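PDB 7D39: Cd1 from Flavonifractor plautii, which probably acts as an FMN-dependent ene-reductase that starts the breakdown of flavones and flavonols in gut bacteria. Local coordinates for residues A157-L162 with C233-L238; V215-H220 with F251-E256. All coordinates share one frame; numbering follows the deposited sequence.

Contact 1: A157-L162 with C233-L238; sequences AGMLAL and CCLCGL
C234 and L235 meet G158, M159 and L162 where a C-C-L-C-G turn (CxxCG), which resembles the knuckles of zinc-ribbon and rubredoxin-like units, rests on helix 153-162 of the flavodoxin-like domain. A backbone bond of 3.1 Å from C233 N to L238 O ties the two ends of the turn, and C233 and C236 carry their sulfurs to the cysteine cluster rather than to the helix. C234 approaches through its backbone: its O lies 3.4 Å from CE of M159, a selenomethionine whose chain is bent at chi2 (65°) and chi3 (63°), which brings CE to the turn. L235 gives the largest single share of the buried surface, and most of what the turn contributes. Its CG stands anti to the backbone N (chi1 -179°), extending the side chain between those of M159 and L162. CD1 reaches the helix backbone at G158 C, 3.5 Å away, and also lies 4.1 Å from M159 CE; the other methyl, CD2, lies where a side chain at 158 would stand. M159 and L162 each run past L235 in the opposite sense, and the three side chains interleave. Behind the helix, L160 faces F98 and F141, while L162 O receives K268 NZ. At the carbonyl of L235, L162 CD1 comes to 3.2 Å from L235 O, a close methyl-to-carbonyl contact with no hydrogen bond.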
ATOM      1  N   ALA A 157      -2.660  -4.723  -1.113  1.00 19.16           N
ATOM      2  CA  ALA A 157      -1.276  -4.647  -0.667  1.00 23.65           C
ATOM      3  C   ALA A 157      -0.521  -3.596  -1.469  1.00 20.75           C
ATOM      4  O   ALA A 157       0.162  -2.733  -0.909  1.00 23.96           O
ATOM      5  CB  ALA A 157      -0.603  -6.015  -0.788  1.00 20.13           C
ATOM      6  N   GLY A 158      -0.651  -3.650  -2.789  1.00 25.26           N
ATOM      7  CA  GLY A 158       0.004  -2.663  -3.619  1.00 20.82           C
ATOM      8  C   GLY A 158      -0.391  -1.241  -3.269  1.00 20.49           C
ATOM      9  O   GLY A 158       0.421  -0.327  -3.380  1.00 27.21           O
HETATM   10  N   MSE A 159      -1.622  -1.035  -2.892  1.00 23.31           N
HETATM   11  CA  MSE A 159      -2.059   0.250  -2.463  1.00 25.71           C
HETATM   12  C   MSE A 159      -1.200   0.857  -1.366  1.00 23.19           C
HETATM   13  O   MSE A 159      -0.920   2.011  -1.449  1.00 23.76           O
HETATM   14  CB  MSE A 159      -3.518   0.177  -2.096  1.00 26.19           C
HETATM   15  CG  MSE A 159      -4.150   1.509  -2.367  1.00 37.32           C
HETATM   16 SE   MSE A 159      -4.223   2.085  -4.248  0.90 34.35          SE
HETATM   17  CE  MSE A 159      -5.331   0.731  -4.934  1.00 26.38           C
ATOM     18  N   LEU A 160      -0.817   0.102  -0.354  1.00 26.15           N
ATOM     19  CA  LEU A 160       0.003   0.605   0.742  1.00 19.21           C
ATOM     20  C   LEU A 160       1.360   1.089   0.234  1.00 24.74           C
ATOM     21  O   LEU A 160       1.835   2.160   0.632  1.00 25.76           O
ATOM     22  CB  LEU A 160       0.166  -0.474   1.810  1.00 18.94           C
ATOM     23  CG  LEU A 160       1.123  -0.084   2.944  1.00 22.88           C
ATOM     24  CD1 LEU A 160       0.577   1.151   3.662  1.00 18.77           C
ATOM     25  CD2 LEU A 160       1.326  -1.211   3.939  1.00 20.26           C
ATOM     26  N   ALA A 161       1.988   0.319  -0.658  1.00 22.17           N
ATOM     27  CA  ALA A 161       3.283   0.701  -1.220  1.00 23.98           C
ATOM     28  C   ALA A 161       3.168   1.899  -2.152  1.00 25.26           C
ATOM     29  O   ALA A 161       4.122   2.678  -2.278  1.00 22.29           O
ATOM     30  CB  ALA A 161       3.902  -0.472  -1.980  1.00 21.54           C
ATOM     31  N   LEU A 162       2.015   2.054  -2.806  1.00 23.40           N
ATOM     32  CA  LEU A 162       1.856   3.069  -3.843  1.00 26.88           C
ATOM     33  C   LEU A 162       2.047   4.475  -3.296  1.00 25.82           C
ATOM     34  O   LEU A 162       2.604   5.342  -3.977  1.00 25.52           O
ATOM     35  CB  LEU A 162       0.476   2.939  -4.488  1.00 22.73           C
ATOM     36  CG  LEU A 162       0.094   3.978  -5.532  1.00 23.53           C
ATOM     37  CD1 LEU A 162      -0.889   3.363  -6.502  1.00 24.14           C
ATOM     38  CD2 LEU A 162      -0.524   5.190  -4.863  1.00 21.85           C
ATOM     39  N   CYS A 233      -6.758   0.245 -14.741  1.00 28.98           N
ATOM     40  CA  CYS A 233      -6.054  -0.524 -13.787  1.00 27.10           C
ATOM     41  C   CYS A 233      -6.385  -0.089 -12.371  1.00 26.55           C
ATOM     42  O   CYS A 233      -6.357   1.056 -12.073  1.00 28.56           O
ATOM     43  CB  CYS A 233      -4.597  -0.401 -13.994  1.00 29.10           C
ATOM     44  SG  CYS A 233      -3.877  -1.502 -12.827  1.00 27.57           S
ATOM     45  N   CYS A 234      -6.708  -1.030 -11.516  1.00 32.40           N
ATOM     46  CA  CYS A 234      -7.175  -0.668 -10.178  1.00 22.84           C
ATOM     47  C   CYS A 234      -6.044  -0.275  -9.231  1.00 22.37           C
ATOM     48  O   CYS A 234      -6.304   0.368  -8.212  1.00 25.70           O
ATOM     49  CB  CYS A 234      -7.976  -1.813  -9.576  1.00 25.15           C
ATOM     50  SG  CYS A 234      -9.613  -1.933 -10.253  1.00 26.12           S
ATOM     51  N   LEU A 235      -4.800  -0.617  -9.539  1.00 23.26           N
ATOM     52  CA  LEU A 235      -3.664  -0.216  -8.698  1.00 24.24           C
ATOM     53  C   LEU A 235      -3.106   1.122  -9.175  1.00 28.93           C
ATOM     54  O   LEU A 235      -3.154   2.116  -8.451  1.00 24.91           O
ATOM     55  CB  LEU A 235      -2.575  -1.294  -8.710  1.00 22.79           C
ATOM     56  CG  LEU A 235      -1.339  -0.997  -7.853  1.00 23.08           C
ATOM     57  CD1 LEU A 235      -1.739  -0.615  -6.423  1.00 21.64           C
ATOM     58  CD2 LEU A 235      -0.386  -2.197  -7.834  1.00 22.91           C
ATOM     59  N   CYS A 236      -2.573   1.151 -10.397  1.00 31.74           N
ATOM     60  CA  CYS A 236      -1.799   2.286 -10.875  1.00 31.54           C
ATOM     61  C   CYS A 236      -2.632   3.311 -11.649  1.00 31.04           C
ATOM     62  O   CYS A 236      -2.145   4.414 -11.915  1.00 25.18           O
ATOM     63  CB  CYS A 236      -0.625   1.767 -11.720  1.00 29.21           C
ATOM     64  SG  CYS A 236      -0.952   1.125 -13.400  1.00 31.93           S
ATOM     65  N   GLY A 237      -3.873   2.993 -12.002  1.00 31.67           N
ATOM     66  CA  GLY A 237      -4.757   3.983 -12.571  1.00 31.12           C
ATOM     67  C   GLY A 237      -4.556   4.278 -14.036  1.00 34.97           C
ATOM     68  O   GLY A 237      -5.264   5.139 -14.575  1.00 31.48           O
ATOM     69  N   LEU A 238      -3.610   3.612 -14.698  1.00 33.71           N
ATOM     70  CA  LEU A 238      -3.484   3.751 -16.138  1.00 33.87           C
ATOM     71  C   LEU A 238      -4.812   3.416 -16.800  1.00 32.97           C
ATOM     72  O   LEU A 238      -5.503   2.478 -16.397  1.00 36.13           O
ATOM     73  CB  LEU A 238      -2.376   2.842 -16.668  1.00 29.76           C
ATOM     74  CG  LEU A 238      -0.944   3.316 -16.418  1.00 33.50           C
ATOM     75  CD1 LEU A 238       0.051   2.198 -16.628  1.00 31.66           C
ATOM     76  CD2 LEU A 238      -0.607   4.485 -17.324  1.00 34.05           C
TER

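Contact 2: V215-H220 with F251-E256; sequences VCPHCH and FTFPAE
P217 and F251 cross at about a right angle, and this crossing organises the contact between the CPHC knuckle 215-220 and the end of strand 248-252. P217 CD lies at the edge of the F251 ring, near its plane and 3.9 Å from CD2. The same CD also sits at the edge of the F253 ring, 4.2 Å from CE2, so one methylene is shared by two aromatic edges. P217 CG additionally touches the strand backbone, 3.5 Å from F251 O. The chi1 of F251, -179°, swings CG away from its own N and sends the ring toward C216 and P217. V215 also crosses F251 at about a right angle, but meets the root of the side chain, CG1 to F251 CB at 3.7 Å. C216 SG is 5.3 Å from the F251 ring centroid and 65° off the normal, an oblique sulfur-aromatic contact. I242 also packs against F251. The polar link is a single water, which donates to V215 O at 3.0 Å and accepts from F251 N, thereby joining loop to strand without a direct bond. The knuckle itself is tied by H220 N to C216 O. C219 SG is modelled close to the sulfurs of C216, C233 and C236; one sulfur cannot hold three disulfides at once, so the bonding in this cluster is doubtful. F251 and F224 supply aromatic neighbours to C216, and four cysteines in two CxxC pairs are consistent with a metal site as in rubredoxin or zinc-ribbon proteins, although no metal is modelled.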
ATOM      1  N   VAL A 215      -1.260  -8.570 -15.439  1.00 29.50           N
ATOM      2  CA  VAL A 215      -1.803  -8.124 -16.719  1.00 34.16           C
ATOM      3  C   VAL A 215      -1.324  -6.717 -17.063  1.00 37.28           C
ATOM      4  O   VAL A 215      -0.877  -6.464 -18.179  1.00 41.94           O
ATOM      5  CB  VAL A 215      -3.347  -8.206 -16.731  1.00 31.74           C
ATOM      6  CG1 VAL A 215      -3.917  -7.486 -17.951  1.00 30.79           C
ATOM      7  CG2 VAL A 215      -3.821  -9.653 -16.708  1.00 30.09           C
ATOM      8  N   CYS A 216      -1.427  -5.776 -16.110  1.00 38.49           N
ATOM      9  CA  CYS A 216      -0.890  -4.428 -16.282  1.00 33.80           C
ATOM     10  C   CYS A 216       0.625  -4.535 -16.400  1.00 31.43           C
ATOM     11  O   CYS A 216       1.295  -4.953 -15.448  1.00 29.48           O
ATOM     12  CB  CYS A 216      -1.287  -3.507 -15.112  1.00 33.16           C
ATOM     13  SG  CYS A 216      -0.566  -1.819 -15.101  1.00 38.15           S
ATOM     14  N   PRO A 217       1.199  -4.185 -17.547  1.00 31.30           N
ATOM     15  CA  PRO A 217       2.660  -4.279 -17.685  1.00 32.01           C
ATOM     16  C   PRO A 217       3.399  -3.314 -16.783  1.00 35.00           C
ATOM     17  O   PRO A 217       4.592  -3.507 -16.517  1.00 38.16           O
ATOM     18  CB  PRO A 217       2.897  -3.950 -19.165  1.00 33.54           C
ATOM     19  CG  PRO A 217       1.532  -3.994 -19.819  1.00 33.70           C
ATOM     20  CD  PRO A 217       0.549  -3.663 -18.756  1.00 32.31           C
ATOM     21  N   HIS A 218       2.734  -2.301 -16.285  1.00 34.71           N
ATOM     22  CA  HIS A 218       3.372  -1.319 -15.440  1.00 29.88           C
ATOM     23  C   HIS A 218       3.161  -1.619 -13.950  1.00 31.72           C
ATOM     24  O   HIS A 218       4.103  -1.665 -13.227  1.00 35.36           O
ATOM     25  CB  HIS A 218       2.857   0.057 -15.832  1.00 32.62           C
ATOM     26  CG  HIS A 218       3.257   1.149 -14.911  1.00 31.44           C
ATOM     27  ND1 HIS A 218       4.501   1.717 -14.930  1.00 37.28           N
ATOM     28  CD2 HIS A 218       2.576   1.773 -13.931  1.00 30.41           C
ATOM     29  CE1 HIS A 218       4.570   2.651 -14.008  1.00 37.85           C
ATOM     30  NE2 HIS A 218       3.414   2.702 -13.387  1.00 33.37           N
ATOM     31  N   CYS A 219       1.906  -1.863 -13.568  1.00 27.73           N
ATOM     32  CA  CYS A 219       1.392  -2.143 -12.190  1.00 38.81           C
ATOM     33  C   CYS A 219       1.794  -3.601 -11.752  1.00 26.45           C
ATOM     34  O   CYS A 219       2.242  -3.811 -10.659  1.00 25.76           O
ATOM     35  CB  CYS A 219      -0.171  -1.816 -11.997  1.00 25.74           C
ATOM     36  SG  CYS A 219      -1.313  -0.944 -13.206  1.00 26.48           S
ATOM     37  N   HIS A 220       1.665  -4.553 -12.662  1.00 27.26           N
ATOM     38  CA  HIS A 220       1.586  -6.019 -12.502  1.00 31.21           C
ATOM     39  C   HIS A 220       0.300  -6.558 -11.943  1.00 28.14           C
ATOM     40  O   HIS A 220       0.148  -7.720 -11.761  1.00 26.37           O
ATOM     41  CB  HIS A 220       2.797  -6.711 -11.860  1.00 28.99           C
ATOM     42  CG  HIS A 220       4.092  -6.333 -12.468  1.00 37.86           C
ATOM     43  ND1 HIS A 220       5.053  -5.644 -11.784  1.00 41.47           N
ATOM     44  CD2 HIS A 220       4.584  -6.534 -13.706  1.00 34.05           C
ATOM     45  CE1 HIS A 220       6.081  -5.433 -12.573  1.00 36.77           C
ATOM     46  NE2 HIS A 220       5.818  -5.965 -13.743  1.00 37.08           N
ATOM     47  N   PHE A 251      -3.060  -5.901 -21.500  1.00 38.82           N
ATOM     48  CA  PHE A 251      -3.483  -4.533 -21.207  1.00 40.59           C
ATOM     49  C   PHE A 251      -2.583  -3.543 -21.931  1.00 39.64           C
ATOM     50  O   PHE A 251      -1.369  -3.534 -21.711  1.00 38.94           O
ATOM     51  CB  PHE A 251      -3.469  -4.285 -19.690  1.00 38.10           C
ATOM     52  CG  PHE A 251      -3.907  -2.906 -19.282  1.00 31.39           C
ATOM     53  CD1 PHE A 251      -5.192  -2.465 -19.543  1.00 34.55           C
ATOM     54  CD2 PHE A 251      -3.038  -2.063 -18.612  1.00 31.41           C
ATOM     55  CE1 PHE A 251      -5.599  -1.197 -19.158  1.00 35.99           C
ATOM     56  CE2 PHE A 251      -3.437  -0.794 -18.226  1.00 33.26           C
ATOM     57  CZ  PHE A 251      -4.722  -0.363 -18.501  1.00 32.41           C
ATOM     58  N   THR A 252      -3.178  -2.703 -22.783  1.00 40.61           N
ATOM     59  CA  THR A 252      -2.444  -1.672 -23.502  1.00 40.07           C
ATOM     60  C   THR A 252      -2.959  -0.288 -23.123  1.00 39.98           C
ATOM     61  O   THR A 252      -4.092  -0.123 -22.662  1.00 34.75           O
ATOM     62  CB  THR A 252      -2.539  -1.855 -25.025  1.00 40.80           C
ATOM     63  OG1 THR A 252      -3.914  -1.928 -25.421  1.00 42.98           O
ATOM     64  CG2 THR A 252      -1.814  -3.127 -25.459  1.00 39.01           C
ATOM     65  N   PHE A 253      -2.115   0.715 -23.346  1.00 39.48           N
ATOM     66  CA  PHE A 253      -2.434   2.089 -22.984  1.00 40.21           C
ATOM     67  C   PHE A 253      -1.519   3.018 -23.764  1.00 44.93           C
ATOM     68  O   PHE A 253      -0.398   2.636 -24.128  1.00 44.27           O
ATOM     69  CB  PHE A 253      -2.270   2.322 -21.477  1.00 39.62           C
ATOM     70  CG  PHE A 253      -0.908   1.973 -20.959  1.00 39.24           C
ATOM     71  CD1 PHE A 253       0.088   2.930 -20.897  1.00 33.85           C
ATOM     72  CD2 PHE A 253      -0.627   0.683 -20.537  1.00 39.31           C
ATOM     73  CE1 PHE A 253       1.335   2.611 -20.419  1.00 35.01           C
ATOM     74  CE2 PHE A 253       0.619   0.354 -20.053  1.00 36.50           C
ATOM     75  CZ  PHE A 253       1.602   1.317 -19.994  1.00 36.78           C
ATOM     76  N   PRO A 254      -2.028   4.172 -24.110  1.00 45.56           N
ATOM     77  CA  PRO A 254      -1.245   5.162 -24.817  1.00 46.22           C
ATOM     78  C   PRO A 254      -0.141   5.510 -23.916  1.00 56.12           C
ATOM     79  O   PRO A 254      -0.366   5.828 -22.788  1.00 69.18           O
ATOM     80  CB  PRO A 254      -2.190   6.330 -24.934  1.00 45.61           C
ATOM     81  CG  PRO A 254      -3.230   6.100 -23.930  1.00 44.72           C
ATOM     82  CD  PRO A 254      -3.388   4.632 -23.869  1.00 47.71           C
ATOM     83  N   ALA A 255       1.056   5.634 -24.438  1.00 59.17           N
ATOM     84  CA  ALA A 255       2.242   5.827 -23.617  1.00 55.30           C
ATOM     85  C   ALA A 255       2.259   7.104 -22.813  1.00 51.47           C
ATOM     86  O   ALA A 255       2.971   7.259 -21.875  1.00 51.31           O
ATOM     87  CB  ALA A 255       3.464   5.797 -24.489  1.00 42.50           C
ATOM     88  N   GLU A 256       1.510   8.056 -23.263  1.00 49.49           N
ATOM     89  CA  GLU A 256       1.420   9.334 -22.566  1.00 54.77           C
ATOM     90  C   GLU A 256       0.723   9.190 -21.214  1.00 58.19           C
ATOM     91  O   GLU A 256       0.963   9.991 -20.303  1.00 52.20           O
ATOM     92  CB  GLU A 256       0.699  10.354 -23.452  1.00 61.54           C
ATOM     93  CG  GLU A 256       0.595  11.751 -22.860  1.00 67.82           C
ATOM     94  CD  GLU A 256      -0.598  11.907 -21.934  1.00 76.08           C
ATOM     95  OE1 GLU A 256      -0.641  12.900 -21.170  1.00 73.48           O
ATOM     96  OE2 GLU A 256      -1.490  11.028 -21.969  1.00 83.54           O
TER
HETATM   97  O   HOH W   1      -0.400  -7.453 -20.919  1.00 41.60           O

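In the fold
Contacts 1 and 2 lie about 12 Å apart between centres and share the cysteine cluster: 233-238 and 215-220 carry the two CxxC knuckles, and the 2.1 Å between C236 SG and C219 SG belongs to a doubtfully modelled cluster. L238 also packs on H218. Contact 1 is a surface contact, its centre about 7 Å from the chain centre, where turn 233-238 docks on helix 153-162 of the flavin-binding domain through aliphatic groups. Contact 2, partly buried, has its centre about 19 Å from the chain centre; it lies inside the small antiparallel unit and uses proline, aromatic edges, sulfur and a bridging water. Along the chain the segments of the two contacts simply interleave.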